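Local coordinates for sialidase domain-containing protein (Dyadobacter fermentans, PDB 5HX0) that is of unknown function but has a BNR-type six-bladed beta-propeller fold and is probably related to the sialidases, which act on glycans, at residues Asp360-Leu366 with Tyr384-Pro388; Asn208-Met212 with Gly367-Ala371. All coordinates share one frame; numbering follows the deposited sequence.

Interaction 1: Asp360-Leu366 with Tyr384-Pro388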
ATOM      1  N   ASP A 360       0.975 -11.058  31.224  1.00 18.55           N
ATOM      2  CA  ASP A 360       1.185 -12.318  30.518  1.00 19.36           C
ATOM      3  C   ASP A 360       1.929 -12.158  29.194  1.00 18.89           C
ATOM      4  O   ASP A 360       1.830 -13.037  28.323  1.00 17.43           O
ATOM      5  CB  ASP A 360      -0.164 -13.008  30.274  1.00 21.74           C
ATOM      6  CG  ASP A 360      -1.167 -12.121  29.516  1.00 23.87           C
ATOM      7  OD1 ASP A 360      -1.202 -10.891  29.754  1.00 20.49           O
ATOM      8  OD2 ASP A 360      -1.933 -12.662  28.685  1.00 21.31           O
ATOM      9  N   GLY A 361       2.666 -11.065  29.007  1.00 16.31           N
ATOM     10  CA  GLY A 361       3.341 -10.860  27.729  1.00 15.19           C
ATOM     11  C   GLY A 361       4.470 -11.855  27.515  1.00 22.28           C
ATOM     12  O   GLY A 361       5.139 -12.286  28.457  1.00 22.92           O
ATOM     13  N   GLY A 362       4.701 -12.203  26.244  1.00 14.22           N
ATOM     14  CA  GLY A 362       5.765 -13.113  25.854  1.00 22.40           C
ATOM     15  C   GLY A 362       7.124 -12.445  25.732  1.00 25.21           C
ATOM     16  O   GLY A 362       8.020 -12.706  26.535  1.00 26.46           O
ATOM     17  N   THR A 363       7.283 -11.570  24.742  1.00 19.78           N
ATOM     18  CA  THR A 363       8.492 -10.785  24.523  1.00 19.24           C
ATOM     19  C   THR A 363       8.185  -9.311  24.748  1.00 20.25           C
ATOM     20  O   THR A 363       7.033  -8.916  24.922  1.00 19.45           O
ATOM     21  CB  THR A 363       9.034 -10.977  23.102  1.00 20.60           C
ATOM     22  OG1 THR A 363       8.170 -10.291  22.181  1.00 22.05           O
ATOM     23  CG2 THR A 363       9.075 -12.445  22.725  1.00 18.07           C
ATOM     24  N   THR A 364       9.241  -8.493  24.745  1.00 17.36           N
ATOM     25  CA  THR A 364       9.091  -7.056  24.943  1.00 20.27           C
ATOM     26  C   THR A 364       8.420  -6.352  23.761  1.00 19.05           C
ATOM     27  O   THR A 364       8.137  -5.150  23.855  1.00 19.95           O
ATOM     28  CB  THR A 364      10.466  -6.439  25.202  1.00 25.26           C
ATOM     29  OG1 THR A 364      11.333  -6.790  24.121  1.00 19.69           O
ATOM     30  CG2 THR A 364      11.062  -6.970  26.523  1.00 22.06           C
ATOM     31  N   ASP A 365       8.149  -7.058  22.659  1.00 17.67           N
ATOM     32  CA  ASP A 365       7.522  -6.449  21.480  1.00 12.86           C
ATOM     33  C   ASP A 365       6.006  -6.421  21.702  1.00 14.50           C
ATOM     34  O   ASP A 365       5.235  -7.214  21.156  1.00 13.65           O
ATOM     35  CB  ASP A 365       7.936  -7.213  20.226  1.00 13.88           C
ATOM     36  CG  ASP A 365       7.543  -6.516  18.931  1.00 16.28           C
ATOM     37  OD1 ASP A 365       7.173  -5.326  18.949  1.00 15.92           O
ATOM     38  OD2 ASP A 365       7.639  -7.178  17.866  1.00 16.44           O
ATOM     39  N   LEU A 366       5.578  -5.464  22.521  1.00 12.45           N
ATOM     40  CA  LEU A 366       4.181  -5.262  22.903  1.00 10.05           C
ATOM     41  C   LEU A 366       4.079  -3.854  23.472  1.00 13.18           C
ATOM     42  O   LEU A 366       5.086  -3.157  23.603  1.00 16.02           O
ATOM     43  CB  LEU A 366       3.706  -6.318  23.924  1.00  8.90           C
ATOM     44  CG  LEU A 366       4.600  -6.597  25.146  1.00 14.53           C
ATOM     45  CD1 LEU A 366       4.581  -5.453  26.181  1.00 19.88           C
ATOM     46  CD2 LEU A 366       4.212  -7.923  25.855  1.00 14.03           C
ATOM     47  N   TYR A 384      -0.920  -3.146  21.638  1.00  7.06           N
ATOM     48  CA  TYR A 384      -0.573  -4.364  20.927  1.00  9.34           C
ATOM     49  C   TYR A 384       0.157  -5.288  21.888  1.00 16.12           C
ATOM     50  O   TYR A 384       0.618  -4.878  22.966  1.00 10.25           O
ATOM     51  CB  TYR A 384       0.227  -4.107  19.625  1.00  9.09           C
ATOM     52  CG  TYR A 384       1.733  -3.909  19.762  1.00  9.22           C
ATOM     53  CD1 TYR A 384       2.250  -2.722  20.268  1.00 12.21           C
ATOM     54  CD2 TYR A 384       2.638  -4.896  19.327  1.00  7.61           C
ATOM     55  CE1 TYR A 384       3.644  -2.515  20.375  1.00 13.57           C
ATOM     56  CE2 TYR A 384       4.041  -4.701  19.438  1.00 10.51           C
ATOM     57  CZ  TYR A 384       4.527  -3.495  19.962  1.00 10.40           C
ATOM     58  OH  TYR A 384       5.899  -3.273  20.085  1.00 13.34           O
ATOM     59  N   PHE A 385       0.167  -6.570  21.536  1.00 12.13           N
ATOM     60  CA  PHE A 385       0.480  -7.572  22.544  1.00 14.38           C
ATOM     61  C   PHE A 385       1.006  -8.829  21.872  1.00 14.01           C
ATOM     62  O   PHE A 385       0.856  -9.026  20.664  1.00 13.02           O
ATOM     63  CB  PHE A 385      -0.751  -7.911  23.402  1.00 10.54           C
ATOM     64  CG  PHE A 385      -0.401  -8.272  24.815  1.00 15.20           C
ATOM     65  CD1 PHE A 385       0.037  -7.292  25.690  1.00 11.75           C
ATOM     66  CD2 PHE A 385      -0.505  -9.590  25.265  1.00 14.87           C
ATOM     67  CE1 PHE A 385       0.371  -7.603  27.009  1.00 12.68           C
ATOM     68  CE2 PHE A 385      -0.170  -9.925  26.560  1.00 16.94           C
ATOM     69  CZ  PHE A 385       0.277  -8.936  27.444  1.00 14.76           C
ATOM     70  N   ASN A 386       1.645  -9.671  22.679  1.00 13.46           N
ATOM     71  CA  ASN A 386       1.986 -11.028  22.282  1.00 10.84           C
ATOM     72  C   ASN A 386       2.040 -11.862  23.553  1.00 11.97           C
ATOM     73  O   ASN A 386       2.461 -11.373  24.609  1.00 16.51           O
ATOM     74  CB  ASN A 386       3.324 -11.152  21.537  1.00  9.58           C
ATOM     75  CG  ASN A 386       4.521 -10.984  22.459  1.00 18.47           C
ATOM     76  OD1 ASN A 386       5.029 -11.959  23.018  1.00 18.97           O
ATOM     77  ND2 ASN A 386       4.962  -9.728  22.651  1.00 13.63           N
ATOM     78  N   VAL A 387       1.585 -13.104  23.436  1.00 15.83           N
ATOM     79  CA  VAL A 387       1.758 -14.131  24.464  1.00 13.11           C
ATOM     80  C   VAL A 387       2.820 -15.110  23.962  1.00 18.85           C
ATOM     81  O   VAL A 387       3.167 -15.076  22.770  1.00 18.15           O
ATOM     82  CB  VAL A 387       0.422 -14.833  24.771  1.00 15.05           C
ATOM     83  CG1 VAL A 387      -0.579 -13.861  25.345  1.00 20.20           C
ATOM     84  CG2 VAL A 387      -0.143 -15.507  23.529  1.00 14.54           C
ATOM     85  N   PRO A 388       3.383 -15.980  24.811  1.00 23.06           N
ATOM     86  CA  PRO A 388       4.443 -16.889  24.338  1.00 25.47           C
ATOM     87  C   PRO A 388       4.007 -17.711  23.134  1.00 20.24           C
ATOM     88  O   PRO A 388       2.908 -18.273  23.099  1.00 24.05           O
ATOM     89  CB  PRO A 388       4.722 -17.775  25.559  1.00 28.59           C
ATOM     90  CG  PRO A 388       4.396 -16.898  26.726  1.00 24.64           C
ATOM     91  CD  PRO A 388       3.229 -16.022  26.274  1.00 20.60           C
TER
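Asn386 reaches into the curve of loop 360-366, where its amide makes three hydrogen bonds to the loop backbone. Its OD1 accepts from Thr363 N at 2.9 Å, with the donor in the carbonyl plane on a lone pair. On the other branch, ND2 gives one bond to Thr363 O (3.2 Å), nearly within the amide plane, and one to Asp365 O (2.9 Å), tilted from it. With CG set between the backbone N and carbonyl carbon (chi1 73°), the amide rises off the strand end into the loop. The backbone O of the same residue, Asn386, accepts from Gly362 N at 2.9 Å. The loop also braces itself through an ST turn, Asp365 N donating to Thr363 OG1.

The second polar group is the Tyr384 hydroxyl, which donates to Asp365 OD1 at 2.7 Å; carboxylate and ring planes stand 76° apart. His91 and His57 bond to OD1 and OD2 of this carboxylate, respectively.

The apolar contacts involve Leu366 and two rings. Leu366 CA sits over one face of the Tyr384 ring, 3.6 Å from the centroid and 18° off its normal, a CH-pi contact. Leu366 CD2 covers the rim of a Phe385 face, 4.0 Å from Phe385 CE1.

Among charged groups, the Asp360 carboxylate approaches the Phe385 ring obliquely, while Arg358 forms a salt bridge with Asp360 OD1 and a cation-pi contact with Phe385.

Residues 360-366 join the outermost strand 354-358 of one four-stranded blade to the innermost strand 367-375 of the next, as in beta-propellers.

Interaction 2: Asn208-Met212 with Gly367-Ala371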
ATOM      1  N   ASN A 208       6.210  11.996  15.529  1.00 12.99           N
ATOM      2  CA  ASN A 208       6.346  11.287  16.800  1.00 11.34           C
ATOM      3  C   ASN A 208       5.340  10.146  16.848  1.00 15.39           C
ATOM      4  O   ASN A 208       4.450  10.034  15.999  1.00 16.05           O
ATOM      5  CB  ASN A 208       6.143  12.197  18.021  1.00  8.30           C
ATOM      6  CG  ASN A 208       7.042  11.794  19.180  1.00 15.55           C
ATOM      7  OD1 ASN A 208       7.652  10.720  19.147  1.00 14.46           O
ATOM      8  ND2 ASN A 208       7.119  12.641  20.206  1.00 10.92           N
ATOM      9  N   ARG A 209       5.486   9.304  17.869  1.00 12.77           N
ATOM     10  CA  ARG A 209       4.371   8.508  18.356  1.00 14.73           C
ATOM     11  C   ARG A 209       3.875   9.160  19.638  1.00 19.75           C
ATOM     12  O   ARG A 209       4.669   9.416  20.551  1.00 13.92           O
ATOM     13  CB  ARG A 209       4.750   7.040  18.615  1.00 12.57           C
ATOM     14  CG  ARG A 209       3.533   6.144  19.015  1.00 12.29           C
ATOM     15  CD  ARG A 209       3.152   6.281  20.520  1.00 13.26           C
ATOM     16  NE  ARG A 209       2.045   5.400  20.895  1.00 12.91           N
ATOM     17  CZ  ARG A 209       1.438   5.408  22.079  1.00 13.10           C
ATOM     18  NH1 ARG A 209       0.463   4.526  22.319  1.00  9.56           N
ATOM     19  NH2 ARG A 209       1.777   6.300  23.021  1.00 12.28           N
ATOM     20  N   GLY A 210       2.574   9.397  19.713  1.00 13.95           N
ATOM     21  CA  GLY A 210       1.968   9.998  20.892  1.00 15.48           C
ATOM     22  C   GLY A 210       0.717  10.756  20.507  1.00 17.07           C
ATOM     23  O   GLY A 210       0.462  11.028  19.336  1.00 14.08           O
ATOM     24  N   ALA A 211      -0.076  11.090  21.525  1.00 12.86           N
ATOM     25  CA  ALA A 211      -1.322  11.805  21.296  1.00 13.00           C
ATOM     26  C   ALA A 211      -1.077  13.302  21.133  1.00 17.02           C
ATOM     27  O   ALA A 211      -0.315  13.913  21.902  1.00 14.64           O
ATOM     28  CB  ALA A 211      -2.306  11.567  22.446  1.00 12.00           C
HETATM   29  N   MSE A 212      -1.724  13.882  20.121  1.00 14.22           N
HETATM   30  CA  MSE A 212      -1.905  15.318  20.008  1.00 12.91           C
HETATM   31  C   MSE A 212      -3.032  15.702  20.945  1.00 14.08           C
HETATM   32  O   MSE A 212      -3.700  14.823  21.484  1.00 12.23           O
HETATM   33  CB  MSE A 212      -2.261  15.718  18.571  1.00 11.04           C
HETATM   34  CG  MSE A 212      -1.243  15.306  17.545  1.00 12.31           C
HETATM   35 SE   MSE A 212      -1.956  15.722  15.774  0.77 19.74          SE
HETATM   36  CE  MSE A 212      -0.378  15.390  14.698  1.00 18.47           C
ATOM     37  N   GLY A 367       2.861  -3.455  23.852  1.00 11.10           N
ATOM     38  CA  GLY A 367       2.657  -2.197  24.545  1.00 15.56           C
ATOM     39  C   GLY A 367       1.991  -1.113  23.722  1.00 14.22           C
ATOM     40  O   GLY A 367       1.018  -1.370  23.001  1.00 10.83           O
ATOM     41  N   TYR A 368       2.509   0.110  23.817  1.00 13.40           N
ATOM     42  CA  TYR A 368       1.936   1.269  23.138  1.00  7.42           C
ATOM     43  C   TYR A 368       0.422   1.397  23.370  1.00  9.96           C
ATOM     44  O   TYR A 368      -0.341   1.475  22.402  1.00 11.20           O
ATOM     45  CB  TYR A 368       2.242   1.210  21.646  1.00 10.49           C
ATOM     46  CG  TYR A 368       3.675   1.556  21.275  1.00 12.10           C
ATOM     47  CD1 TYR A 368       4.753   0.830  21.782  1.00 11.08           C
ATOM     48  CD2 TYR A 368       3.948   2.634  20.436  1.00  8.60           C
ATOM     49  CE1 TYR A 368       6.075   1.150  21.451  1.00  9.67           C
ATOM     50  CE2 TYR A 368       5.252   2.965  20.098  1.00 11.68           C
ATOM     51  CZ  TYR A 368       6.309   2.222  20.608  1.00 14.98           C
ATOM     52  OH  TYR A 368       7.595   2.565  20.253  1.00 15.35           O
ATOM     53  N   PRO A 369      -0.025   1.440  24.619  1.00  8.90           N
ATOM     54  CA  PRO A 369      -1.472   1.535  24.848  1.00 10.60           C
ATOM     55  C   PRO A 369      -2.045   2.889  24.445  1.00  7.99           C
ATOM     56  O   PRO A 369      -1.368   3.919  24.422  1.00 13.22           O
ATOM     57  CB  PRO A 369      -1.626   1.281  26.358  1.00  8.03           C
ATOM     58  CG  PRO A 369      -0.315   1.773  26.930  1.00 11.59           C
ATOM     59  CD  PRO A 369       0.726   1.405  25.887  1.00 11.08           C
ATOM     60  N   TRP A 370      -3.342   2.866  24.161  1.00  8.84           N
ATOM     61  CA  TRP A 370      -4.093   4.045  23.746  1.00  8.20           C
ATOM     62  C   TRP A 370      -5.536   3.831  24.179  1.00 10.04           C
ATOM     63  O   TRP A 370      -6.151   2.834  23.786  1.00 11.67           O
ATOM     64  CB  TRP A 370      -3.987   4.236  22.219  1.00  8.29           C
ATOM     65  CG  TRP A 370      -4.349   5.613  21.728  1.00  9.19           C
ATOM     66  CD1 TRP A 370      -5.577   6.213  21.773  1.00  8.77           C
ATOM     67  CD2 TRP A 370      -3.462   6.550  21.109  1.00  7.71           C
ATOM     68  NE1 TRP A 370      -5.506   7.486  21.203  1.00 10.91           N
ATOM     69  CE2 TRP A 370      -4.214   7.704  20.790  1.00  9.15           C
ATOM     70  CE3 TRP A 370      -2.105   6.514  20.767  1.00 12.13           C
ATOM     71  CZ2 TRP A 370      -3.645   8.812  20.141  1.00 11.67           C
ATOM     72  CZ3 TRP A 370      -1.550   7.606  20.137  1.00 10.77           C
ATOM     73  CH2 TRP A 370      -2.314   8.739  19.827  1.00 11.67           C
ATOM     74  N   ALA A 371      -6.071   4.738  24.994  1.00 10.01           N
ATOM     75  CA  ALA A 371      -7.384   4.535  25.592  1.00 14.09           C
ATOM     76  C   ALA A 371      -8.439   5.400  24.916  1.00  7.56           C
ATOM     77  O   ALA A 371      -8.145   6.475  24.381  1.00 15.09           O
ATOM     78  CB  ALA A 371      -7.362   4.833  27.093  1.00 13.56           C
TER
HETATM   79  O   HOH W   1       1.077   4.868  25.478  1.00 12.38           O
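Arg209 reaches from loop 208-212 between Tyr368 and Trp370 to the carbonyl of Pro369. CB already heads for the strand, and CG leaves it anti to the backbone N, coming to 3.8 Å from Tyr368 CE2. The chain then bends at chi2 (-81°), which lays CD and NE along the same tyrosine; Arg209 NE ends 3.4 Å from Tyr368 CD2. The guanidinium stands almost upright against that ring, the two planes 86° apart, so this is no stack.

At the tip, NH1 donates to Pro369 O at 2.9 Å. The oxygen lies in the guanidinium plane, although the donor is 55° out of the carbonyl plane and therefore not on a lone pair. NH2 donates to water 1 at 2.9 Å, and that water passes a hydrogen to the same Pro369 O at 2.8 Å. One carbonyl thus serves both nitrogens, directly and through water, which should restrict rotation of the group. NH2 has a further, weak bond to Met314 O.

Over one guanidinium face comes the benzo edge of Trp370, whose CE3 lies 3.6 Å from Arg209 NH1. Further round the indole, Trp370 CH2 meets Ala211 CA at 3.5 Å, and CZ2 lies beside the alanine methyl.

Tyr368 OH is bonded to Glu265, and a bound acetate, probably from the crystallisation liquor, lies about 3 Å from the Tyr368 side chain (nearest atoms) and may mark a pocket at the propeller centre. The chemistry implies a probably cationic group buried between two aromatic side chains: its hydrogen bonds described here go to backbone carbonyls and water, while the Asp126 side chain lies in contact and may help balance the charge.

In the fold
From the N terminus, residues 208-212 come first, in the loop leading to strand 213-214. Interaction 2 closes over the next 154 residues and joins this loop across the central channel to strand 367-375, the inner edge of the blade whose outer strand is the N-terminal 42-51. Interaction 1 is more local: it closes over the hairpin of strands 367-375 and 378-385 and ties the blade-linking loop 360-366 to the end of strand 378-385. The two cross, since 208-212 precedes 360-366 while 367-371 falls between 360-366 and 384-388, so their segments alternate. They meet where Tyr384 O lies 2.8 Å from Gly367 N, a probable hydrogen bond between neighbouring strands.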